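Local atomic coordinates of BAR/IMD domain-containing adapter protein 2-like 2 (Mus musculus, PDB entry 3OK8), a protein that binds phosphoinositides and shapes membranes into planar or gently curved structures, the chain here being its I-BAR (IMD) domain. Residues S13-Y18 with Q122-E127; Q24-L29 with K111-F116; Q84-S89 with R208-N213; Q115-S120 with E179-R184. All blocks are in the same frame, centred on the assembly; numbering follows the deposited sequence.

Contact 1 of 4, residues S13-Y18 with Q122-E127; sequences STMAIY and QHYEIE
Thr14 lays its methyl over one face of the Tyr124 ring. CG2 lies 3.9 Å from the centroid of that ring and 17° off its normal, a CH-pi contact displaced toward the CE1–CZ rim. The methyl gets there because CG2 stands anti to the backbone N, which turns OG1 back along its own helix to hydrogen-bond the carbonyl of Phe10. A water held 2.8 Å from Tyr124 OH also lies near Thr14 OG1, but at a separation so short that this half of the bridge is doubtful. Met15 follows. Its CB does not aim straight at the partner helix, yet bends at chi2 and chi3 bring CE to the ring edge, in plane, 3.2 Å from Tyr124 CD1, which is tight packing; the same methyl rests 3.9 Å from Glu125 CB. The segments belong to helices 5-66 and 71-147 of the three-helix bundle that forms each half of the antiparallel I-BAR dimer. Their local axes run antiparallel (160°) and approach to 11.3 Å, a spacing the tyrosine ring spans. Replacing Tyr124 by an alanine would probably deprive the Thr14 methyl of its ring face, open a gap beside Met15 CE and leave the water without its phenol partner. One turn on, Tyr18 also faces helix 71-147, where its OH hydrogen-bonds Ser120 OG, while helix 153-217 reaches Tyr124 through Ser174.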
# COMPACT_ATOMS: atom_id res chain seq x y z
N SER A 13 31.39 -20.63 25.03
CA SER A 13 30.29 -20.86 24.11
C SER A 13 28.97 -20.34 24.65
O SER A 13 28.17 -19.78 23.91
CB SER A 13 30.16 -22.35 23.79
OG SER A 13 30.96 -22.70 22.68
N THR A 14 28.76 -20.53 25.95
CA THR A 14 27.56 -20.02 26.61
C THR A 14 27.57 -18.49 26.66
O THR A 14 26.53 -17.84 26.58
CB THR A 14 27.45 -20.56 28.04
OG1 THR A 14 27.49 -21.99 28.01
CG2 THR A 14 26.15 -20.10 28.68
N MET A 15 28.77 -17.93 26.78
CA MET A 15 28.94 -16.49 26.87
C MET A 15 28.73 -15.82 25.52
O MET A 15 28.18 -14.73 25.44
CB MET A 15 30.33 -16.16 27.43
CG MET A 15 30.39 -16.26 28.94
SD MET A 15 29.51 -14.89 29.71
CE MET A 15 28.66 -15.73 31.03
N ALA A 16 29.15 -16.50 24.46
CA ALA A 16 28.95 -16.03 23.10
C ALA A 16 27.47 -15.88 22.77
O ALA A 16 27.08 -15.04 21.96
CB ALA A 16 29.61 -16.98 22.12
N ILE A 17 26.64 -16.71 23.40
CA ILE A 17 25.21 -16.73 23.16
C ILE A 17 24.48 -15.62 23.89
O ILE A 17 23.67 -14.90 23.30
CB ILE A 17 24.60 -18.07 23.56
CG1 ILE A 17 25.06 -19.16 22.59
CG2 ILE A 17 23.08 -17.96 23.60
CD1 ILE A 17 24.62 -20.56 22.99
N TYR A 18 24.75 -15.47 25.18
CA TYR A 18 24.26 -14.32 25.93
C TYR A 18 24.70 -13.00 25.31
O TYR A 18 23.97 -12.01 25.34
CB TYR A 18 24.72 -14.39 27.39
CG TYR A 18 23.93 -15.39 28.18
CD1 TYR A 18 22.56 -15.21 28.38
CD2 TYR A 18 24.53 -16.53 28.70
CE1 TYR A 18 21.82 -16.13 29.08
CE2 TYR A 18 23.79 -17.46 29.41
CZ TYR A 18 22.44 -17.25 29.60
OH TYR A 18 21.68 -18.15 30.29
N GLN A 122 24.41 -13.00 34.28
CA GLN A 122 25.15 -12.75 35.51
C GLN A 122 25.06 -13.93 36.46
O GLN A 122 26.06 -14.36 37.03
CB GLN A 122 24.60 -11.51 36.24
CG GLN A 122 25.06 -10.18 35.67
CD GLN A 122 24.21 -9.01 36.17
OE1 GLN A 122 24.32 -7.89 35.66
NE2 GLN A 122 23.35 -9.28 37.15
N HIS A 123 23.85 -14.44 36.65
CA HIS A 123 23.63 -15.62 37.47
C HIS A 123 24.56 -16.74 37.01
O HIS A 123 25.24 -17.36 37.82
CB HIS A 123 22.17 -16.07 37.37
CG HIS A 123 21.82 -17.22 38.26
ND1 HIS A 123 21.96 -18.54 37.87
CD2 HIS A 123 21.33 -17.26 39.52
CE1 HIS A 123 21.56 -19.33 38.85
NE2 HIS A 123 21.17 -18.58 39.86
N TYR A 124 24.60 -16.97 35.71
CA TYR A 124 25.44 -18.02 35.15
C TYR A 124 26.91 -17.76 35.41
O TYR A 124 27.62 -18.64 35.90
CB TYR A 124 25.22 -18.16 33.66
CG TYR A 124 26.30 -18.98 32.99
CD1 TYR A 124 27.29 -18.37 32.23
CD2 TYR A 124 26.35 -20.35 33.15
CE1 TYR A 124 28.29 -19.11 31.63
CE2 TYR A 124 27.34 -21.10 32.55
CZ TYR A 124 28.31 -20.48 31.80
OH TYR A 124 29.30 -21.24 31.21
N GLU A 125 27.40 -16.58 35.07
CA GLU A 125 28.81 -16.30 35.26
C GLU A 125 29.24 -16.50 36.72
O GLU A 125 30.22 -17.18 37.00
CB GLU A 125 29.16 -14.89 34.80
CG GLU A 125 30.63 -14.74 34.47
CD GLU A 125 31.02 -13.31 34.17
OE1 GLU A 125 30.19 -12.57 33.59
OE2 GLU A 125 32.16 -12.94 34.51
N ILE A 126 28.48 -15.91 37.64
CA ILE A 126 28.80 -15.96 39.06
C ILE A 126 28.80 -17.39 39.60
O ILE A 126 29.61 -17.72 40.45
CB ILE A 126 27.85 -15.08 39.89
CG1 ILE A 126 28.42 -14.86 41.29
CG2 ILE A 126 26.47 -15.71 39.97
CD1 ILE A 126 27.56 -13.97 42.17
N GLU A 127 27.89 -18.23 39.13
CA GLU A 127 27.86 -19.61 39.62
C GLU A 127 29.03 -20.39 39.06
O GLU A 127 29.57 -21.26 39.74
CB GLU A 127 26.55 -20.32 39.28
CG GLU A 127 26.54 -21.76 39.80
CD GLU A 127 25.19 -22.45 39.72
OE1 GLU A 127 25.13 -23.64 40.11
OE2 GLU A 127 24.19 -21.83 39.28
O HOH W 1 27.91 -23.36 29.95

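Contact 2 of 4, residues Q24-L29 with K111-F116; sequences QFNPAL and KLDMQF
Asn26 and Met114 make the dense part of this contact, where the CA atoms come within 6.6 Å. The Met114 chain, bent at both chi2 and chi3, folds over the carboxamide of Asn26, so that CB and CE lie on the same side of the amide plane. CE is 3.1 Å from Asn26 OD1 and 3.4 Å from Asn26 CG, while SD stays farther back, 4.0 Å from CG. At the other end of the amide, Asn26 ND2 packs 3.6 Å from Met114 CB and hydrogen-bonds the carbonyl of Thr110, one turn before Met114. That bond probably helps hold the amide's rotation, and CG anti to the backbone N (chi1 -162°) lets the amide reach Met114.

The Asp113 side is looser. Its OD2 is 4.5 Å from Asn26 ND2, and the carboxylate forms its salt bridge with Arg185 of helix 153-217, the third helix of the I-BAR bundle. Helix 5-66 bends here, since the ring nitrogen of Pro27 cannot donate to the preceding turn, and on its far flank Gln24 and Ala28 pack against Gln63 and Ile60 of the second subunit. The buried amide thus gives an N-H to the Thr110 carbonyl while the thioether side chain packs on its face, and no polar bond ties Asn26 to Met114 itself.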
# COMPACT_ATOMS: atom_id res chain seq x y z
N GLN A 24 23.36 -7.92 19.87
CA GLN A 24 23.08 -8.21 18.48
C GLN A 24 21.57 -8.26 18.30
O GLN A 24 20.99 -7.44 17.60
CB GLN A 24 23.73 -9.52 18.08
CG GLN A 24 23.72 -9.81 16.60
CD GLN A 24 24.95 -10.62 16.18
OE1 GLN A 24 24.83 -11.70 15.59
NE2 GLN A 24 26.13 -10.09 16.48
N PHE A 25 20.93 -9.21 18.98
CA PHE A 25 19.49 -9.36 18.89
C PHE A 25 18.74 -8.21 19.55
O PHE A 25 17.90 -7.56 18.91
CB PHE A 25 19.04 -10.70 19.46
CG PHE A 25 17.56 -10.92 19.35
CD1 PHE A 25 17.01 -11.48 18.21
CD2 PHE A 25 16.72 -10.58 20.40
CE1 PHE A 25 15.65 -11.69 18.10
CE2 PHE A 25 15.35 -10.78 20.30
CZ PHE A 25 14.82 -11.34 19.15
N ASN A 26 19.02 -7.93 20.82
CA ASN A 26 18.26 -6.88 21.50
C ASN A 26 18.29 -5.51 20.80
O ASN A 26 17.24 -4.87 20.63
CB ASN A 26 18.66 -6.78 22.98
CG ASN A 26 17.62 -6.04 23.80
OD1 ASN A 26 17.61 -4.80 23.84
ND2 ASN A 26 16.75 -6.79 24.47
N PRO A 27 19.48 -5.04 20.39
CA PRO A 27 19.54 -3.77 19.65
C PRO A 27 18.76 -3.83 18.33
O PRO A 27 18.13 -2.85 17.94
CB PRO A 27 21.03 -3.59 19.37
CG PRO A 27 21.74 -4.48 20.37
CD PRO A 27 20.81 -5.64 20.56
N ALA A 28 18.80 -4.98 17.66
CA ALA A 28 18.07 -5.14 16.40
C ALA A 28 16.57 -4.96 16.58
O ALA A 28 15.87 -4.56 15.65
CB ALA A 28 18.37 -6.49 15.76
N LEU A 29 16.07 -5.25 17.78
CA LEU A 29 14.66 -5.05 18.11
C LEU A 29 14.33 -3.58 18.30
O LEU A 29 13.22 -3.15 17.98
CB LEU A 29 14.25 -5.83 19.36
CG LEU A 29 14.14 -7.34 19.24
CD1 LEU A 29 13.20 -7.87 20.31
CD2 LEU A 29 13.65 -7.74 17.85
N LYS A 111 13.60 -3.47 26.82
CA LYS A 111 14.53 -3.26 27.93
C LYS A 111 14.24 -4.21 29.09
O LYS A 111 15.14 -4.62 29.82
CB LYS A 111 14.51 -1.80 28.39
CG LYS A 111 13.66 -1.51 29.61
CD LYS A 111 14.46 -1.70 30.88
CE LYS A 111 13.75 -1.11 32.08
NZ LYS A 111 13.70 0.37 32.01
N LEU A 112 12.97 -4.56 29.25
CA LEU A 112 12.56 -5.55 30.24
C LEU A 112 13.19 -6.91 29.95
O LEU A 112 13.48 -7.68 30.87
CB LEU A 112 11.04 -5.71 30.25
CG LEU A 112 10.24 -4.71 31.10
CD1 LEU A 112 8.75 -5.05 31.08
CD2 LEU A 112 10.79 -4.70 32.53
N ASP A 113 13.40 -7.21 28.68
CA ASP A 113 14.00 -8.47 28.31
C ASP A 113 15.52 -8.36 28.20
O ASP A 113 16.22 -9.35 28.32
CB ASP A 113 13.39 -9.02 27.03
CG ASP A 113 13.88 -10.42 26.72
OD1 ASP A 113 13.21 -11.39 27.13
OD2 ASP A 113 14.95 -10.54 26.09
N MET A 114 16.02 -7.15 27.96
CA MET A 114 17.45 -6.94 28.03
C MET A 114 17.91 -7.27 29.45
O MET A 114 18.76 -8.14 29.65
CB MET A 114 17.83 -5.50 27.66
CG MET A 114 19.32 -5.19 27.89
SD MET A 114 20.45 -5.94 26.68
CE MET A 114 20.33 -4.76 25.34
N GLN A 115 17.31 -6.60 30.43
CA GLN A 115 17.62 -6.80 31.84
C GLN A 115 17.42 -8.25 32.30
O GLN A 115 18.13 -8.74 33.19
CB GLN A 115 16.76 -5.86 32.69
CG GLN A 115 16.98 -5.99 34.19
CD GLN A 115 18.13 -5.14 34.70
OE1 GLN A 115 18.52 -5.24 35.86
NE2 GLN A 115 18.67 -4.29 33.83
N PHE A 116 16.46 -8.95 31.70
CA PHE A 116 16.21 -10.34 32.04
C PHE A 116 17.39 -11.22 31.67
O PHE A 116 17.90 -11.97 32.50
CB PHE A 116 14.96 -10.85 31.32
CG PHE A 116 14.79 -12.34 31.39
CD1 PHE A 116 15.25 -13.16 30.36
CD2 PHE A 116 14.15 -12.93 32.47
CE1 PHE A 116 15.08 -14.53 30.41
CE2 PHE A 116 13.98 -14.31 32.53
CZ PHE A 116 14.44 -15.11 31.50

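Contact 3 of 4, residues Q84-S89 with R208-N213; sequences QRHLNS and RGMLQN
Asn88 N donates to Gln84 O at 3.0 Å, the shortest well-formed polar bond here, and this helical turn is the one that presents His86 and Leu87 to Met210. Between the segments the chemistry is apolar. Met210 CE meets Leu87 CD1 at 3.2 Å, shorter than carbon atoms normally approach, and Met210 SD lies 3.7 Å from Leu87 CD1. The Leu87 and Met210 side chains run alongside in opposite senses, and Met210 CG is 4.0 Å from Leu87 CD1. Met210 takes a less usual route: CG sits between the backbone N and the carbonyl carbon (chi1 48°), and a bend at chi3 (-85°) turns the CE methyl toward Leu87 and His86. Backbones separated by 9.0 Å, measured between the CA atoms of Leu87 and Met210, are therefore joined by side-chain ends. This is helix 71-147 against helix 153-217 toward one end of the elongated I-BAR bundle. The other subunit of the antiparallel dimer contributes directly, with its Phe200 packing on both Leu87 and Leu211 and its Leu201 on Arg208 and Gln212. His86 borders the contact through its aliphatic carbon, CB being 3.7 Å from Met210 CE, with the imidazole set obliquely to that methyl on the exposed side. A glycerol, probably from the crystallisation liquor, lies about 4 Å from the Leu87 side chain.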
# COMPACT_ATOMS: atom_id res chain seq x y z
N GLN A 84 -12.60 2.73 -2.63
CA GLN A 84 -11.28 3.03 -2.13
C GLN A 84 -11.41 3.36 -0.64
O GLN A 84 -10.61 2.89 0.18
CB GLN A 84 -10.61 4.14 -2.93
CG GLN A 84 -9.28 4.62 -2.33
CD GLN A 84 -9.50 5.53 -1.14
OE1 GLN A 84 -8.62 5.70 -0.29
NE2 GLN A 84 -10.69 6.13 -1.07
N ARG A 85 -12.42 4.13 -0.26
CA ARG A 85 -12.62 4.42 1.16
C ARG A 85 -12.71 3.13 1.98
O ARG A 85 -12.13 3.03 3.05
CB ARG A 85 -13.84 5.29 1.39
CG ARG A 85 -13.96 5.82 2.80
CD ARG A 85 -14.95 6.98 2.88
NE ARG A 85 -16.28 6.64 2.39
CZ ARG A 85 -16.84 7.16 1.29
NH1 ARG A 85 -18.06 6.80 0.93
NH2 ARG A 85 -16.18 8.06 0.56
N HIS A 86 -13.42 2.13 1.46
CA HIS A 86 -13.59 0.85 2.16
C HIS A 86 -12.29 0.07 2.28
O HIS A 86 -11.95 -0.38 3.37
CB HIS A 86 -14.64 -0.02 1.48
CG HIS A 86 -16.00 0.59 1.46
ND1 HIS A 86 -16.64 1.03 2.61
CD2 HIS A 86 -16.86 0.83 0.44
CE1 HIS A 86 -17.82 1.51 2.29
NE2 HIS A 86 -17.99 1.41 0.98
N LEU A 87 -11.59 -0.10 1.16
CA LEU A 87 -10.32 -0.83 1.13
C LEU A 87 -9.34 -0.22 2.10
O LEU A 87 -8.47 -0.91 2.63
CB LEU A 87 -9.70 -0.79 -0.28
CG LEU A 87 -10.15 -1.82 -1.33
CD1 LEU A 87 -11.65 -1.77 -1.54
CD2 LEU A 87 -9.42 -1.60 -2.65
N ASN A 88 -9.47 1.08 2.32
CA ASN A 88 -8.59 1.79 3.24
C ASN A 88 -8.97 1.52 4.68
O ASN A 88 -8.09 1.43 5.55
CB ASN A 88 -8.64 3.29 2.99
CG ASN A 88 -7.64 4.04 3.83
OD1 ASN A 88 -8.00 4.78 4.75
ND2 ASN A 88 -6.36 3.85 3.54
N SER A 89 -10.27 1.41 4.94
CA SER A 89 -10.73 1.03 6.28
C SER A 89 -10.17 -0.33 6.64
O SER A 89 -9.69 -0.54 7.74
CB SER A 89 -12.25 0.99 6.32
OG SER A 89 -12.80 2.22 5.89
N ARG A 208 -9.94 -8.37 -2.64
CA ARG A 208 -10.13 -9.14 -3.86
C ARG A 208 -11.61 -9.48 -4.01
O ARG A 208 -12.14 -9.50 -5.12
CB ARG A 208 -9.31 -10.42 -3.86
CG ARG A 208 -9.13 -10.99 -5.25
CD ARG A 208 -8.23 -12.18 -5.25
NE ARG A 208 -8.96 -13.41 -4.97
CZ ARG A 208 -9.17 -14.38 -5.86
NH1 ARG A 208 -9.85 -15.46 -5.51
NH2 ARG A 208 -8.68 -14.26 -7.09
N GLY A 209 -12.27 -9.74 -2.89
CA GLY A 209 -13.69 -10.02 -2.88
C GLY A 209 -14.52 -8.95 -3.59
O GLY A 209 -15.26 -9.26 -4.52
N MET A 210 -14.38 -7.70 -3.17
CA MET A 210 -15.21 -6.64 -3.73
C MET A 210 -14.80 -6.18 -5.12
O MET A 210 -15.62 -5.65 -5.85
CB MET A 210 -15.29 -5.44 -2.80
CG MET A 210 -13.98 -4.99 -2.26
SD MET A 210 -14.28 -4.28 -0.64
CE MET A 210 -14.73 -2.62 -1.11
N LEU A 211 -13.54 -6.39 -5.47
CA LEU A 211 -13.09 -5.95 -6.78
C LEU A 211 -13.51 -6.91 -7.89
O LEU A 211 -13.57 -6.52 -9.05
CB LEU A 211 -11.57 -5.74 -6.81
CG LEU A 211 -11.11 -4.44 -6.15
CD1 LEU A 211 -9.67 -4.14 -6.51
CD2 LEU A 211 -12.00 -3.27 -6.57
N GLN A 212 -13.84 -8.14 -7.53
CA GLN A 212 -14.24 -9.12 -8.53
C GLN A 212 -15.63 -8.80 -9.05
O GLN A 212 -15.99 -9.14 -10.18
CB GLN A 212 -14.17 -10.54 -7.97
CG GLN A 212 -12.77 -10.91 -7.51
CD GLN A 212 -12.54 -12.40 -7.38
OE1 GLN A 212 -11.68 -12.96 -8.05
NE2 GLN A 212 -13.33 -13.04 -6.54
N ASN A 213 -16.42 -8.13 -8.21
CA ASN A 213 -17.73 -7.69 -8.62
C ASN A 213 -17.72 -6.24 -9.11
O ASN A 213 -18.30 -5.96 -10.14
CB ASN A 213 -18.77 -7.92 -7.51
CG ASN A 213 -18.73 -6.86 -6.44
OD1 ASN A 213 -19.20 -5.74 -6.63
ND2 ASN A 213 -18.17 -7.22 -5.29

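Contact 4 of 4, residues Q115-S120 with E179-R184; sequences QFIKDS and ELEEKR
Packing across the two helices centres on one oxygen of Glu181. Its OE2 lies at the edge of the Phe116 ring, near the ring plane and 3.3 Å from CE1, with ring and carboxylate planes 46° apart. A carboxylate oxygen at a ring rim faces the slightly positive C-H edge, so this approach is probably mildly favourable. Ile117 adds a van der Waals touch, its CD1 methyl 3.8 Å from Glu181 OE2. In Glu181, CG anti to the carbonyl carbon and a bend at chi2 (-62°) fold the chain so that OE2 comes to the rim of Phe116.

The contact joins helix 71-147 to helix 153-217 within the three-helix I-BAR bundle; helix 5-66 closes over Ile117 with Ile21 and Met22.

The ionic bonds of Glu181 stay on helix 153-217. Glu181 OE1 accepts Arg184 NH2 at 3.1 Å, nearly along the C-O axis and with OE1 close to the guanidinium plane, a salt bridge whose N-H...O angle is only 142°. Leu180 CD2 covers one face of that guanidinium. OE2 is claimed by Arg185 NH2, whose side chain also packs on Phe116 and Ile117. With an alanine at Glu181, Arg184 and Arg185 would probably lose their shared acid, and a gap is likely to open beside the Phe116 edge.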
# COMPACT_ATOMS: atom_id res chain seq x y z
N GLN A 115 17.31 -6.60 30.43
CA GLN A 115 17.62 -6.80 31.84
C GLN A 115 17.42 -8.25 32.30
O GLN A 115 18.13 -8.74 33.19
CB GLN A 115 16.76 -5.86 32.69
CG GLN A 115 16.98 -5.99 34.19
CD GLN A 115 18.13 -5.14 34.70
OE1 GLN A 115 18.52 -5.24 35.86
NE2 GLN A 115 18.67 -4.29 33.83
N PHE A 116 16.46 -8.95 31.70
CA PHE A 116 16.21 -10.34 32.04
C PHE A 116 17.39 -11.22 31.67
O PHE A 116 17.90 -11.97 32.50
CB PHE A 116 14.96 -10.85 31.32
CG PHE A 116 14.79 -12.34 31.39
CD1 PHE A 116 15.25 -13.16 30.36
CD2 PHE A 116 14.15 -12.93 32.47
CE1 PHE A 116 15.08 -14.53 30.41
CE2 PHE A 116 13.98 -14.31 32.53
CZ PHE A 116 14.44 -15.11 31.50
N ILE A 117 17.80 -11.14 30.41
CA ILE A 117 18.95 -11.88 29.91
C ILE A 117 20.25 -11.42 30.58
O ILE A 117 21.21 -12.19 30.67
CB ILE A 117 19.08 -11.78 28.38
CG1 ILE A 117 18.80 -13.14 27.73
CG2 ILE A 117 20.48 -11.39 27.99
CD1 ILE A 117 17.49 -13.76 28.12
N LYS A 118 20.28 -10.17 31.04
CA LYS A 118 21.44 -9.63 31.73
C LYS A 118 21.60 -10.30 33.10
O LYS A 118 22.71 -10.65 33.50
CB LYS A 118 21.32 -8.12 31.91
CG LYS A 118 22.64 -7.39 31.93
CD LYS A 118 22.46 -5.88 32.09
CE LYS A 118 22.74 -5.41 33.52
NZ LYS A 118 21.89 -6.08 34.55
N ASP A 119 20.49 -10.46 33.81
CA ASP A 119 20.47 -11.16 35.10
C ASP A 119 20.76 -12.64 34.91
O ASP A 119 21.46 -13.25 35.71
CB ASP A 119 19.12 -10.98 35.78
CG ASP A 119 18.89 -9.57 36.28
OD1 ASP A 119 19.89 -8.86 36.55
OD2 ASP A 119 17.71 -9.16 36.41
N SER A 120 20.20 -13.22 33.86
CA SER A 120 20.43 -14.62 33.52
C SER A 120 21.93 -14.85 33.31
O SER A 120 22.54 -15.70 33.95
CB SER A 120 19.64 -14.97 32.26
OG SER A 120 19.72 -16.34 31.93
N GLU A 179 21.03 -21.50 24.75
CA GLU A 179 20.61 -21.77 23.38
C GLU A 179 19.11 -21.62 23.25
O GLU A 179 18.60 -21.04 22.28
CB GLU A 179 20.97 -23.20 22.98
CG GLU A 179 22.37 -23.40 22.44
CD GLU A 179 22.67 -24.88 22.16
OE1 GLU A 179 22.15 -25.75 22.90
OE2 GLU A 179 23.42 -25.16 21.20
N LEU A 180 18.40 -22.19 24.22
CA LEU A 180 16.95 -22.17 24.21
C LEU A 180 16.40 -20.74 24.20
O LEU A 180 15.56 -20.41 23.38
CB LEU A 180 16.39 -22.95 25.41
CG LEU A 180 14.90 -23.29 25.38
CD1 LEU A 180 14.47 -23.87 24.04
CD2 LEU A 180 14.57 -24.27 26.49
N GLU A 181 16.89 -19.92 25.12
CA GLU A 181 16.51 -18.51 25.21
C GLU A 181 16.71 -17.78 23.89
O GLU A 181 15.88 -16.96 23.48
CB GLU A 181 17.35 -17.82 26.29
CG GLU A 181 17.03 -18.29 27.70
CD GLU A 181 15.59 -18.00 28.11
OE1 GLU A 181 14.87 -18.96 28.45
OE2 GLU A 181 15.18 -16.82 28.10
N GLU A 182 17.83 -18.06 23.24
CA GLU A 182 18.11 -17.46 21.95
C GLU A 182 17.03 -17.85 20.97
O GLU A 182 16.45 -17.00 20.28
CB GLU A 182 19.47 -17.92 21.44
CG GLU A 182 19.83 -17.43 20.06
CD GLU A 182 21.24 -17.80 19.70
OE1 GLU A 182 21.49 -18.98 19.39
OE2 GLU A 182 22.11 -16.90 19.74
N LYS A 183 16.75 -19.15 20.89
CA LYS A 183 15.72 -19.65 19.98
C LYS A 183 14.35 -19.07 20.30
O LYS A 183 13.56 -18.77 19.39
CB LYS A 183 15.67 -21.17 19.97
CG LYS A 183 14.69 -21.75 18.96
CD LYS A 183 14.73 -23.28 18.88
CE LYS A 183 14.13 -23.78 17.57
NZ LYS A 183 14.13 -25.26 17.44
N ARG A 184 14.05 -18.92 21.58
CA ARG A 184 12.75 -18.41 21.99
C ARG A 184 12.51 -17.01 21.45
O ARG A 184 11.38 -16.65 21.10
CB ARG A 184 12.63 -18.44 23.50
CG ARG A 184 12.22 -19.81 24.03
CD ARG A 184 12.38 -19.93 25.53
NE ARG A 184 11.67 -21.10 26.04
CZ ARG A 184 11.78 -21.57 27.28
NH1 ARG A 184 11.09 -22.65 27.65
NH2 ARG A 184 12.57 -20.98 28.16

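All four contacts use helix 71-147. Contacts 1 and 2 pair it with helix 5-66, contacts 3 and 4 with helix 153-217. Contact 1 is the buried one, contacts 2 and 4 are partly buried, and contact 3 lies at the surface, about 53 Å between centres from contact 1 and across the chain's centre. Contacts 1, 2 and 4 cluster: 1 and 4 adjoin, their centres about 10 Å apart, and 2 and 4 share Gln115 and Phe116. Methionine methyls serve in contacts 1 to 3, meeting in turn a ring edge, an amide and a leucine, whereas contact 4 relies on a carboxylate. Arg185 pairs with acids of both contacts 2 and 4. The second subunit reaches contacts 2, 3 and 4.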